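Local coordinates for 5'-deoxynucleotidase (Archaeoglobus fulgidus, PDB 1YNB), which probably hydrolyses 2'-deoxyribonucleoside 5'-phosphates to the deoxyribonucleoside and phosphate, as a metal-dependent homodimeric enzyme of the HD-domain superfamily, at residues I49-I52 with L53-S57; E59-E62 with K63-A67. One frame throughout, in Å; residues are numbered along the deposited sequence.

Overall arrangement
Two consecutive helices of an all-helical HD-domain protein meet here at a shared turn. Followed from the N terminus, the chain first passes through contact 1, the last turns of helix 39-56, then reverses and enters contact 2, the first turns of helix 61-73. Each contact joins residues within a single helical stretch and closes no long loop; the two stand in series, neither nested nor crossed, with centres about 8 Å apart. They also touch each other: F51 and A54 pack on A64, and A54 O probably accepts a hydrogen bond from E59 N. Both contacts reach the second subunit, so this helical pair contributes to that interface, consistent with the homodimer.

Contact 1 (I49-I52 with L53-S57); sequences IAFI and LALKS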
ATOM      1  N   ILE A  49     -14.392   2.486   7.000  1.00 18.44           N
ATOM      2  CA  ILE A  49     -15.804   2.425   6.628  1.00 18.12           C
ATOM      3  C   ILE A  49     -16.739   2.650   7.841  1.00 19.54           C
ATOM      4  O   ILE A  49     -17.771   3.306   7.697  1.00 19.97           O
ATOM      5  CB  ILE A  49     -16.135   1.055   6.009  1.00 16.24           C
ATOM      6  CG1 ILE A  49     -15.424   0.990   4.626  1.00 17.59           C
ATOM      7  CG2 ILE A  49     -17.648   0.897   5.801  1.00 17.88           C
ATOM      8  CD1 ILE A  49     -15.523  -0.460   3.950  1.00 17.78           C
ATOM      9  N   ALA A  50     -16.379   2.088   8.997  1.00 20.66           N
ATOM     10  CA  ALA A  50     -17.223   2.209  10.195  1.00 21.36           C
ATOM     11  C   ALA A  50     -17.334   3.689  10.588  1.00 23.60           C
ATOM     12  O   ALA A  50     -18.410   4.152  10.985  1.00 24.16           O
ATOM     13  CB  ALA A  50     -16.660   1.386  11.329  1.00 19.53           C
ATOM     14  N   PHE A  51     -16.228   4.412  10.452  1.00 23.78           N
ATOM     15  CA  PHE A  51     -16.167   5.858  10.710  1.00 24.75           C
ATOM     16  C   PHE A  51     -17.177   6.522   9.762  1.00 26.11           C
ATOM     17  O   PHE A  51     -18.044   7.300  10.179  1.00 23.90           O
ATOM     18  CB  PHE A  51     -14.765   6.354  10.410  1.00 23.05           C
ATOM     19  CG  PHE A  51     -14.579   7.825  10.603  1.00 25.45           C
ATOM     20  CD1 PHE A  51     -14.409   8.351  11.887  1.00 27.35           C
ATOM     21  CD2 PHE A  51     -14.547   8.677   9.509  1.00 24.64           C
ATOM     22  CE1 PHE A  51     -14.201   9.727  12.076  1.00 24.72           C
ATOM     23  CE2 PHE A  51     -14.344  10.050   9.678  1.00 27.59           C
ATOM     24  CZ  PHE A  51     -14.168  10.561  10.993  1.00 25.88           C
ATOM     25  N   ILE A  52     -17.089   6.187   8.469  1.00 24.16           N
ATOM     26  CA  ILE A  52     -18.014   6.744   7.493  1.00 25.07           C
ATOM     27  C   ILE A  52     -19.482   6.421   7.805  1.00 23.88           C
ATOM     28  O   ILE A  52     -20.355   7.303   7.691  1.00 25.48           O
ATOM     29  CB  ILE A  52     -17.689   6.228   6.075  1.00 23.91           C
ATOM     30  CG1 ILE A  52     -16.378   6.853   5.584  1.00 24.22           C
ATOM     31  CG2 ILE A  52     -18.804   6.625   5.093  1.00 25.91           C
ATOM     32  CD1 ILE A  52     -15.815   6.167   4.308  1.00 23.37           C
ATOM     33  N   LEU A  53     -19.765   5.173   8.158  1.00 24.96           N
ATOM     34  CA  LEU A  53     -21.147   4.771   8.465  1.00 24.41           C
ATOM     35  C   LEU A  53     -21.723   5.588   9.619  1.00 27.18           C
ATOM     36  O   LEU A  53     -22.881   6.004   9.573  1.00 25.64           O
ATOM     37  CB  LEU A  53     -21.235   3.288   8.830  1.00 25.16           C
ATOM     38  CG  LEU A  53     -20.992   2.306   7.664  1.00 24.49           C
ATOM     39  CD1 LEU A  53     -21.089   0.887   8.145  1.00 24.24           C
ATOM     40  CD2 LEU A  53     -21.986   2.566   6.562  1.00 26.09           C
ATOM     41  N   ALA A  54     -20.914   5.806  10.649  1.00 26.95           N
ATOM     42  CA  ALA A  54     -21.378   6.575  11.804  1.00 28.53           C
ATOM     43  C   ALA A  54     -21.655   8.004  11.390  1.00 29.33           C
ATOM     44  O   ALA A  54     -22.719   8.530  11.674  1.00 32.34           O
ATOM     45  CB  ALA A  54     -20.329   6.530  12.921  1.00 27.71           C
ATOM     46  N   LEU A  55     -20.721   8.648  10.703  1.00 29.66           N
ATOM     47  CA  LEU A  55     -20.952  10.020  10.308  1.00 31.90           C
ATOM     48  C   LEU A  55     -22.187  10.186   9.427  1.00 34.20           C
ATOM     49  O   LEU A  55     -23.029  11.082   9.665  1.00 32.58           O
ATOM     50  CB  LEU A  55     -19.732  10.581   9.588  1.00 32.54           C
ATOM     51  CG  LEU A  55     -18.504  10.899  10.448  1.00 33.21           C
ATOM     52  CD1 LEU A  55     -17.481  11.632   9.585  1.00 32.62           C
ATOM     53  CD2 LEU A  55     -18.899  11.779  11.650  1.00 34.54           C
ATOM     54  N   LYS A  56     -22.297   9.327   8.412  1.00 32.96           N
ATOM     55  CA  LYS A  56     -23.428   9.377   7.492  1.00 34.37           C
ATOM     56  C   LYS A  56     -24.736   9.019   8.189  1.00 33.67           C
ATOM     57  O   LYS A  56     -25.808   9.279   7.656  1.00 35.24           O
ATOM     58  CB  LYS A  56     -23.190   8.424   6.307  1.00 34.51           C
ATOM     59  CG  LYS A  56     -22.135   8.914   5.314  1.00 35.88           C
ATOM     60  CD  LYS A  56     -22.712   9.946   4.353  1.00 38.94           C
ATOM     61  CE  LYS A  56     -21.619  10.835   3.779  1.00 40.48           C
ATOM     62  NZ  LYS A  56     -22.137  11.768   2.738  1.00 41.67           N
ATOM     63  N   SER A  57     -24.654   8.403   9.357  1.00 33.47           N
ATOM     64  CA  SER A  57     -25.846   8.036  10.113  1.00 34.99           C
ATOM     65  C   SER A  57     -26.194   9.152  11.087  1.00 37.48           C
ATOM     66  O   SER A  57     -27.018   8.968  11.977  1.00 38.29           O
ATOM     67  CB  SER A  57     -25.618   6.754  10.905  1.00 34.01           C
ATOM     68  OG  SER A  57     -25.515   5.636  10.038  1.00 33.83           O
TER
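L53 N donates to I49 O over 2.8 Å, the first of four successive i to i+4 bonds that carry helix 39-56 toward its C-terminal end. A54 N to A50 O, L55 N to F51 O and K56 N to I52 O continue the ladder, the bond to F51 O being almost straight at 174°. At the next residue, S57 folds its hydroxyl back and donates from OG to L53 O at 2.7 Å, tilted out of the carbonyl plane. The same carbonyl receives a weak bond from S57 N, so backbone and side chain of one serine both hold it.

Outside this backbone framework, side chains one turn apart meet in pairs. The phenyl ring of F51 swings out with CG anti to its own N (chi1 179°); L55 CG lies over one face, offset toward the rim, and L55 CD1 comes to 3.5 Å from CE2 of F51. I49 and L53 run side by side in the same direction, CG2 of the isoleucine 4.1 Å from CG of the leucine. In the same manner CG2 of I52 lies 4.0 Å from CG of K56, an aliphatic contact made before the lysine chain bends at its second torsion.

These side chains fan out to different neighbours: L53 toward helices 117-135 and 154-166, F51 toward helix 61-73 and, edge-to-face, the ring of F73 of the second subunit. W106 and M107 of the second subunit pack against I52 and L55. The chemistry thus divides the work: main-chain bonds pair the amides of L53 to K56, the serine hydroxyl supplements them at the helix end, and largely apolar surfaces are left to pack against other helices and across to the second subunit.

Contact 2 (E59-E62 with K63-A67); sequences ESVE and KACKA
S60 OG accepts from K63 N at 3.0 Å, an N-cap bond to an amide in the first turn of helix 61-73. The hydroxyl reaches it from between the serine's own N and carbonyl carbon (chi1 70°). From the same residue the backbone O takes A64 N at 2.7 Å, and V61 O takes C65 N, each donor lying nearly along the C=O axis.

Beside the cap, the K63 side chain, bent at three successive torsions, curls back toward the residues before the helix. Its NZ donates to a water 2.8 Å away, which also lies by S60 N, at a distance so short that the water's exact place is doubtful. E59 OE1 lies 3.5 Å from NZ in a long, weak salt bridge, and a doubtful one, because OE1 is modelled too close to the lysine's own chain; the other carboxylate oxygen, OE2, is hydrogen-bonded to Y119 OH. With an alanine at K63, the water would probably lose its ammonium donor, and the E59 carboxylate a nearby positive charge.

CG1 of V61 packs 4.0 Å from SG of C65 one turn on. Farther out, K66 reaches D115 in a salt bridge, A64 and C65 rest on helix 39-56, and V61 meets P111 of the second subunit, so the start of helix 61-73 touches both helix 39-56 and the second subunit.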
ATOM      1  N   GLU A  59     -24.290  10.391  13.456  1.00 42.76           N
ATOM      2  CA  GLU A  59     -23.567  10.342  14.734  1.00 41.06           C
ATOM      3  C   GLU A  59     -22.416  11.357  14.789  1.00 39.62           C
ATOM      4  O   GLU A  59     -22.024  11.940  13.767  1.00 39.12           O
ATOM      5  CB  GLU A  59     -23.078   8.914  15.001  1.00 43.51           C
ATOM      6  CG  GLU A  59     -24.217   7.882  14.945  1.00 45.70           C
ATOM      7  CD  GLU A  59     -24.535   7.226  16.289  1.00 47.05           C
ATOM      8  OE1 GLU A  59     -24.163   7.780  17.346  1.00 48.84           O
ATOM      9  OE2 GLU A  59     -25.174   6.151  16.293  1.00 47.07           O
ATOM     10  N   SER A  60     -21.904  11.609  15.990  1.00 38.57           N
ATOM     11  CA  SER A  60     -20.840  12.599  16.175  1.00 38.72           C
ATOM     12  C   SER A  60     -19.462  12.077  15.773  1.00 37.78           C
ATOM     13  O   SER A  60     -19.258  10.875  15.696  1.00 37.95           O
ATOM     14  CB  SER A  60     -20.768  13.016  17.643  1.00 38.50           C
ATOM     15  OG  SER A  60     -20.270  11.946  18.429  1.00 39.31           O
ATOM     16  N   VAL A  61     -18.527  12.985  15.531  1.00 37.38           N
ATOM     17  CA  VAL A  61     -17.172  12.580  15.185  1.00 37.94           C
ATOM     18  C   VAL A  61     -16.642  11.668  16.282  1.00 38.08           C
ATOM     19  O   VAL A  61     -16.048  10.618  16.007  1.00 37.44           O
ATOM     20  CB  VAL A  61     -16.256  13.792  15.053  1.00 37.86           C
ATOM     21  CG1 VAL A  61     -14.840  13.345  14.794  1.00 39.14           C
ATOM     22  CG2 VAL A  61     -16.724  14.647  13.918  1.00 37.97           C
ATOM     23  N   GLU A  62     -16.881  12.039  17.534  1.00 37.51           N
ATOM     24  CA  GLU A  62     -16.379  11.229  18.632  1.00 37.92           C
ATOM     25  C   GLU A  62     -16.959   9.846  18.533  1.00 36.78           C
ATOM     26  O   GLU A  62     -16.289   8.843  18.800  1.00 36.07           O
ATOM     27  CB  GLU A  62     -16.742  11.853  19.992  1.00 40.44           C
ATOM     28  CG  GLU A  62     -16.454  13.351  20.055  1.00 44.11           C
ATOM     29  CD  GLU A  62     -17.406  14.130  19.166  1.00 46.41           C
ATOM     30  OE1 GLU A  62     -16.960  14.968  18.340  1.00 47.63           O
ATOM     31  OE2 GLU A  62     -18.624  13.887  19.300  1.00 48.33           O
ATOM     32  N   LYS A  63     -18.220   9.792  18.139  1.00 35.32           N
ATOM     33  CA  LYS A  63     -18.925   8.527  17.993  1.00 34.73           C
ATOM     34  C   LYS A  63     -18.324   7.765  16.779  1.00 30.85           C
ATOM     35  O   LYS A  63     -18.130   6.561  16.826  1.00 30.86           O
ATOM     36  CB  LYS A  63     -20.419   8.827  17.747  1.00 38.46           C
ATOM     37  CG  LYS A  63     -21.405   7.757  18.229  1.00 42.36           C
ATOM     38  CD  LYS A  63     -21.475   7.640  19.764  1.00 44.46           C
ATOM     39  CE  LYS A  63     -21.820   8.971  20.487  1.00 46.16           C
ATOM     40  NZ  LYS A  63     -23.167   9.559  20.183  1.00 47.06           N
ATOM     41  N   ALA A  64     -18.063   8.488  15.698  1.00 29.63           N
ATOM     42  CA  ALA A  64     -17.486   7.889  14.482  1.00 27.37           C
ATOM     43  C   ALA A  64     -16.093   7.313  14.815  1.00 28.99           C
ATOM     44  O   ALA A  64     -15.761   6.198  14.405  1.00 26.75           O
ATOM     45  CB  ALA A  64     -17.390   8.934  13.405  1.00 27.24           C
ATOM     46  N   CYS A  65     -15.285   8.062  15.571  1.00 26.42           N
ATOM     47  CA  CYS A  65     -13.949   7.584  15.952  1.00 26.33           C
ATOM     48  C   CYS A  65     -14.040   6.332  16.820  1.00 25.49           C
ATOM     49  O   CYS A  65     -13.185   5.452  16.792  1.00 26.63           O
ATOM     50  CB  CYS A  65     -13.194   8.684  16.711  1.00 21.28           C
ATOM     51  SG  CYS A  65     -12.760  10.026  15.731  1.00 28.13           S
ATOM     52  N   LYS A  66     -15.090   6.219  17.618  1.00 25.26           N
ATOM     53  CA  LYS A  66     -15.225   5.040  18.458  1.00 24.53           C
ATOM     54  C   LYS A  66     -15.616   3.799  17.633  1.00 24.18           C
ATOM     55  O   LYS A  66     -15.287   2.643  17.959  1.00 23.70           O
ATOM     56  CB  LYS A  66     -16.300   5.298  19.514  1.00 29.57           C
ATOM     57  CG  LYS A  66     -16.503   4.167  20.476  1.00 31.18           C
ATOM     58  CD  LYS A  66     -17.433   4.649  21.613  1.00 34.54           C
ATOM     59  CE  LYS A  66     -17.535   3.638  22.722  1.00 35.74           C
ATOM     60  NZ  LYS A  66     -18.549   4.139  23.716  1.00 36.62           N
ATOM     61  N   ALA A  67     -16.376   4.052  16.588  1.00 23.13           N
ATOM     62  CA  ALA A  67     -16.820   2.968  15.734  1.00 23.88           C
ATOM     63  C   ALA A  67     -15.591   2.449  14.971  1.00 21.28           C
ATOM     64  O   ALA A  67     -15.447   1.246  14.781  1.00 23.64           O
ATOM     65  CB  ALA A  67     -17.880   3.476  14.781  1.00 23.13           C
TER
HETATM   66  O   HOH W   1     -23.408  11.308  18.021  1.00 37.15           O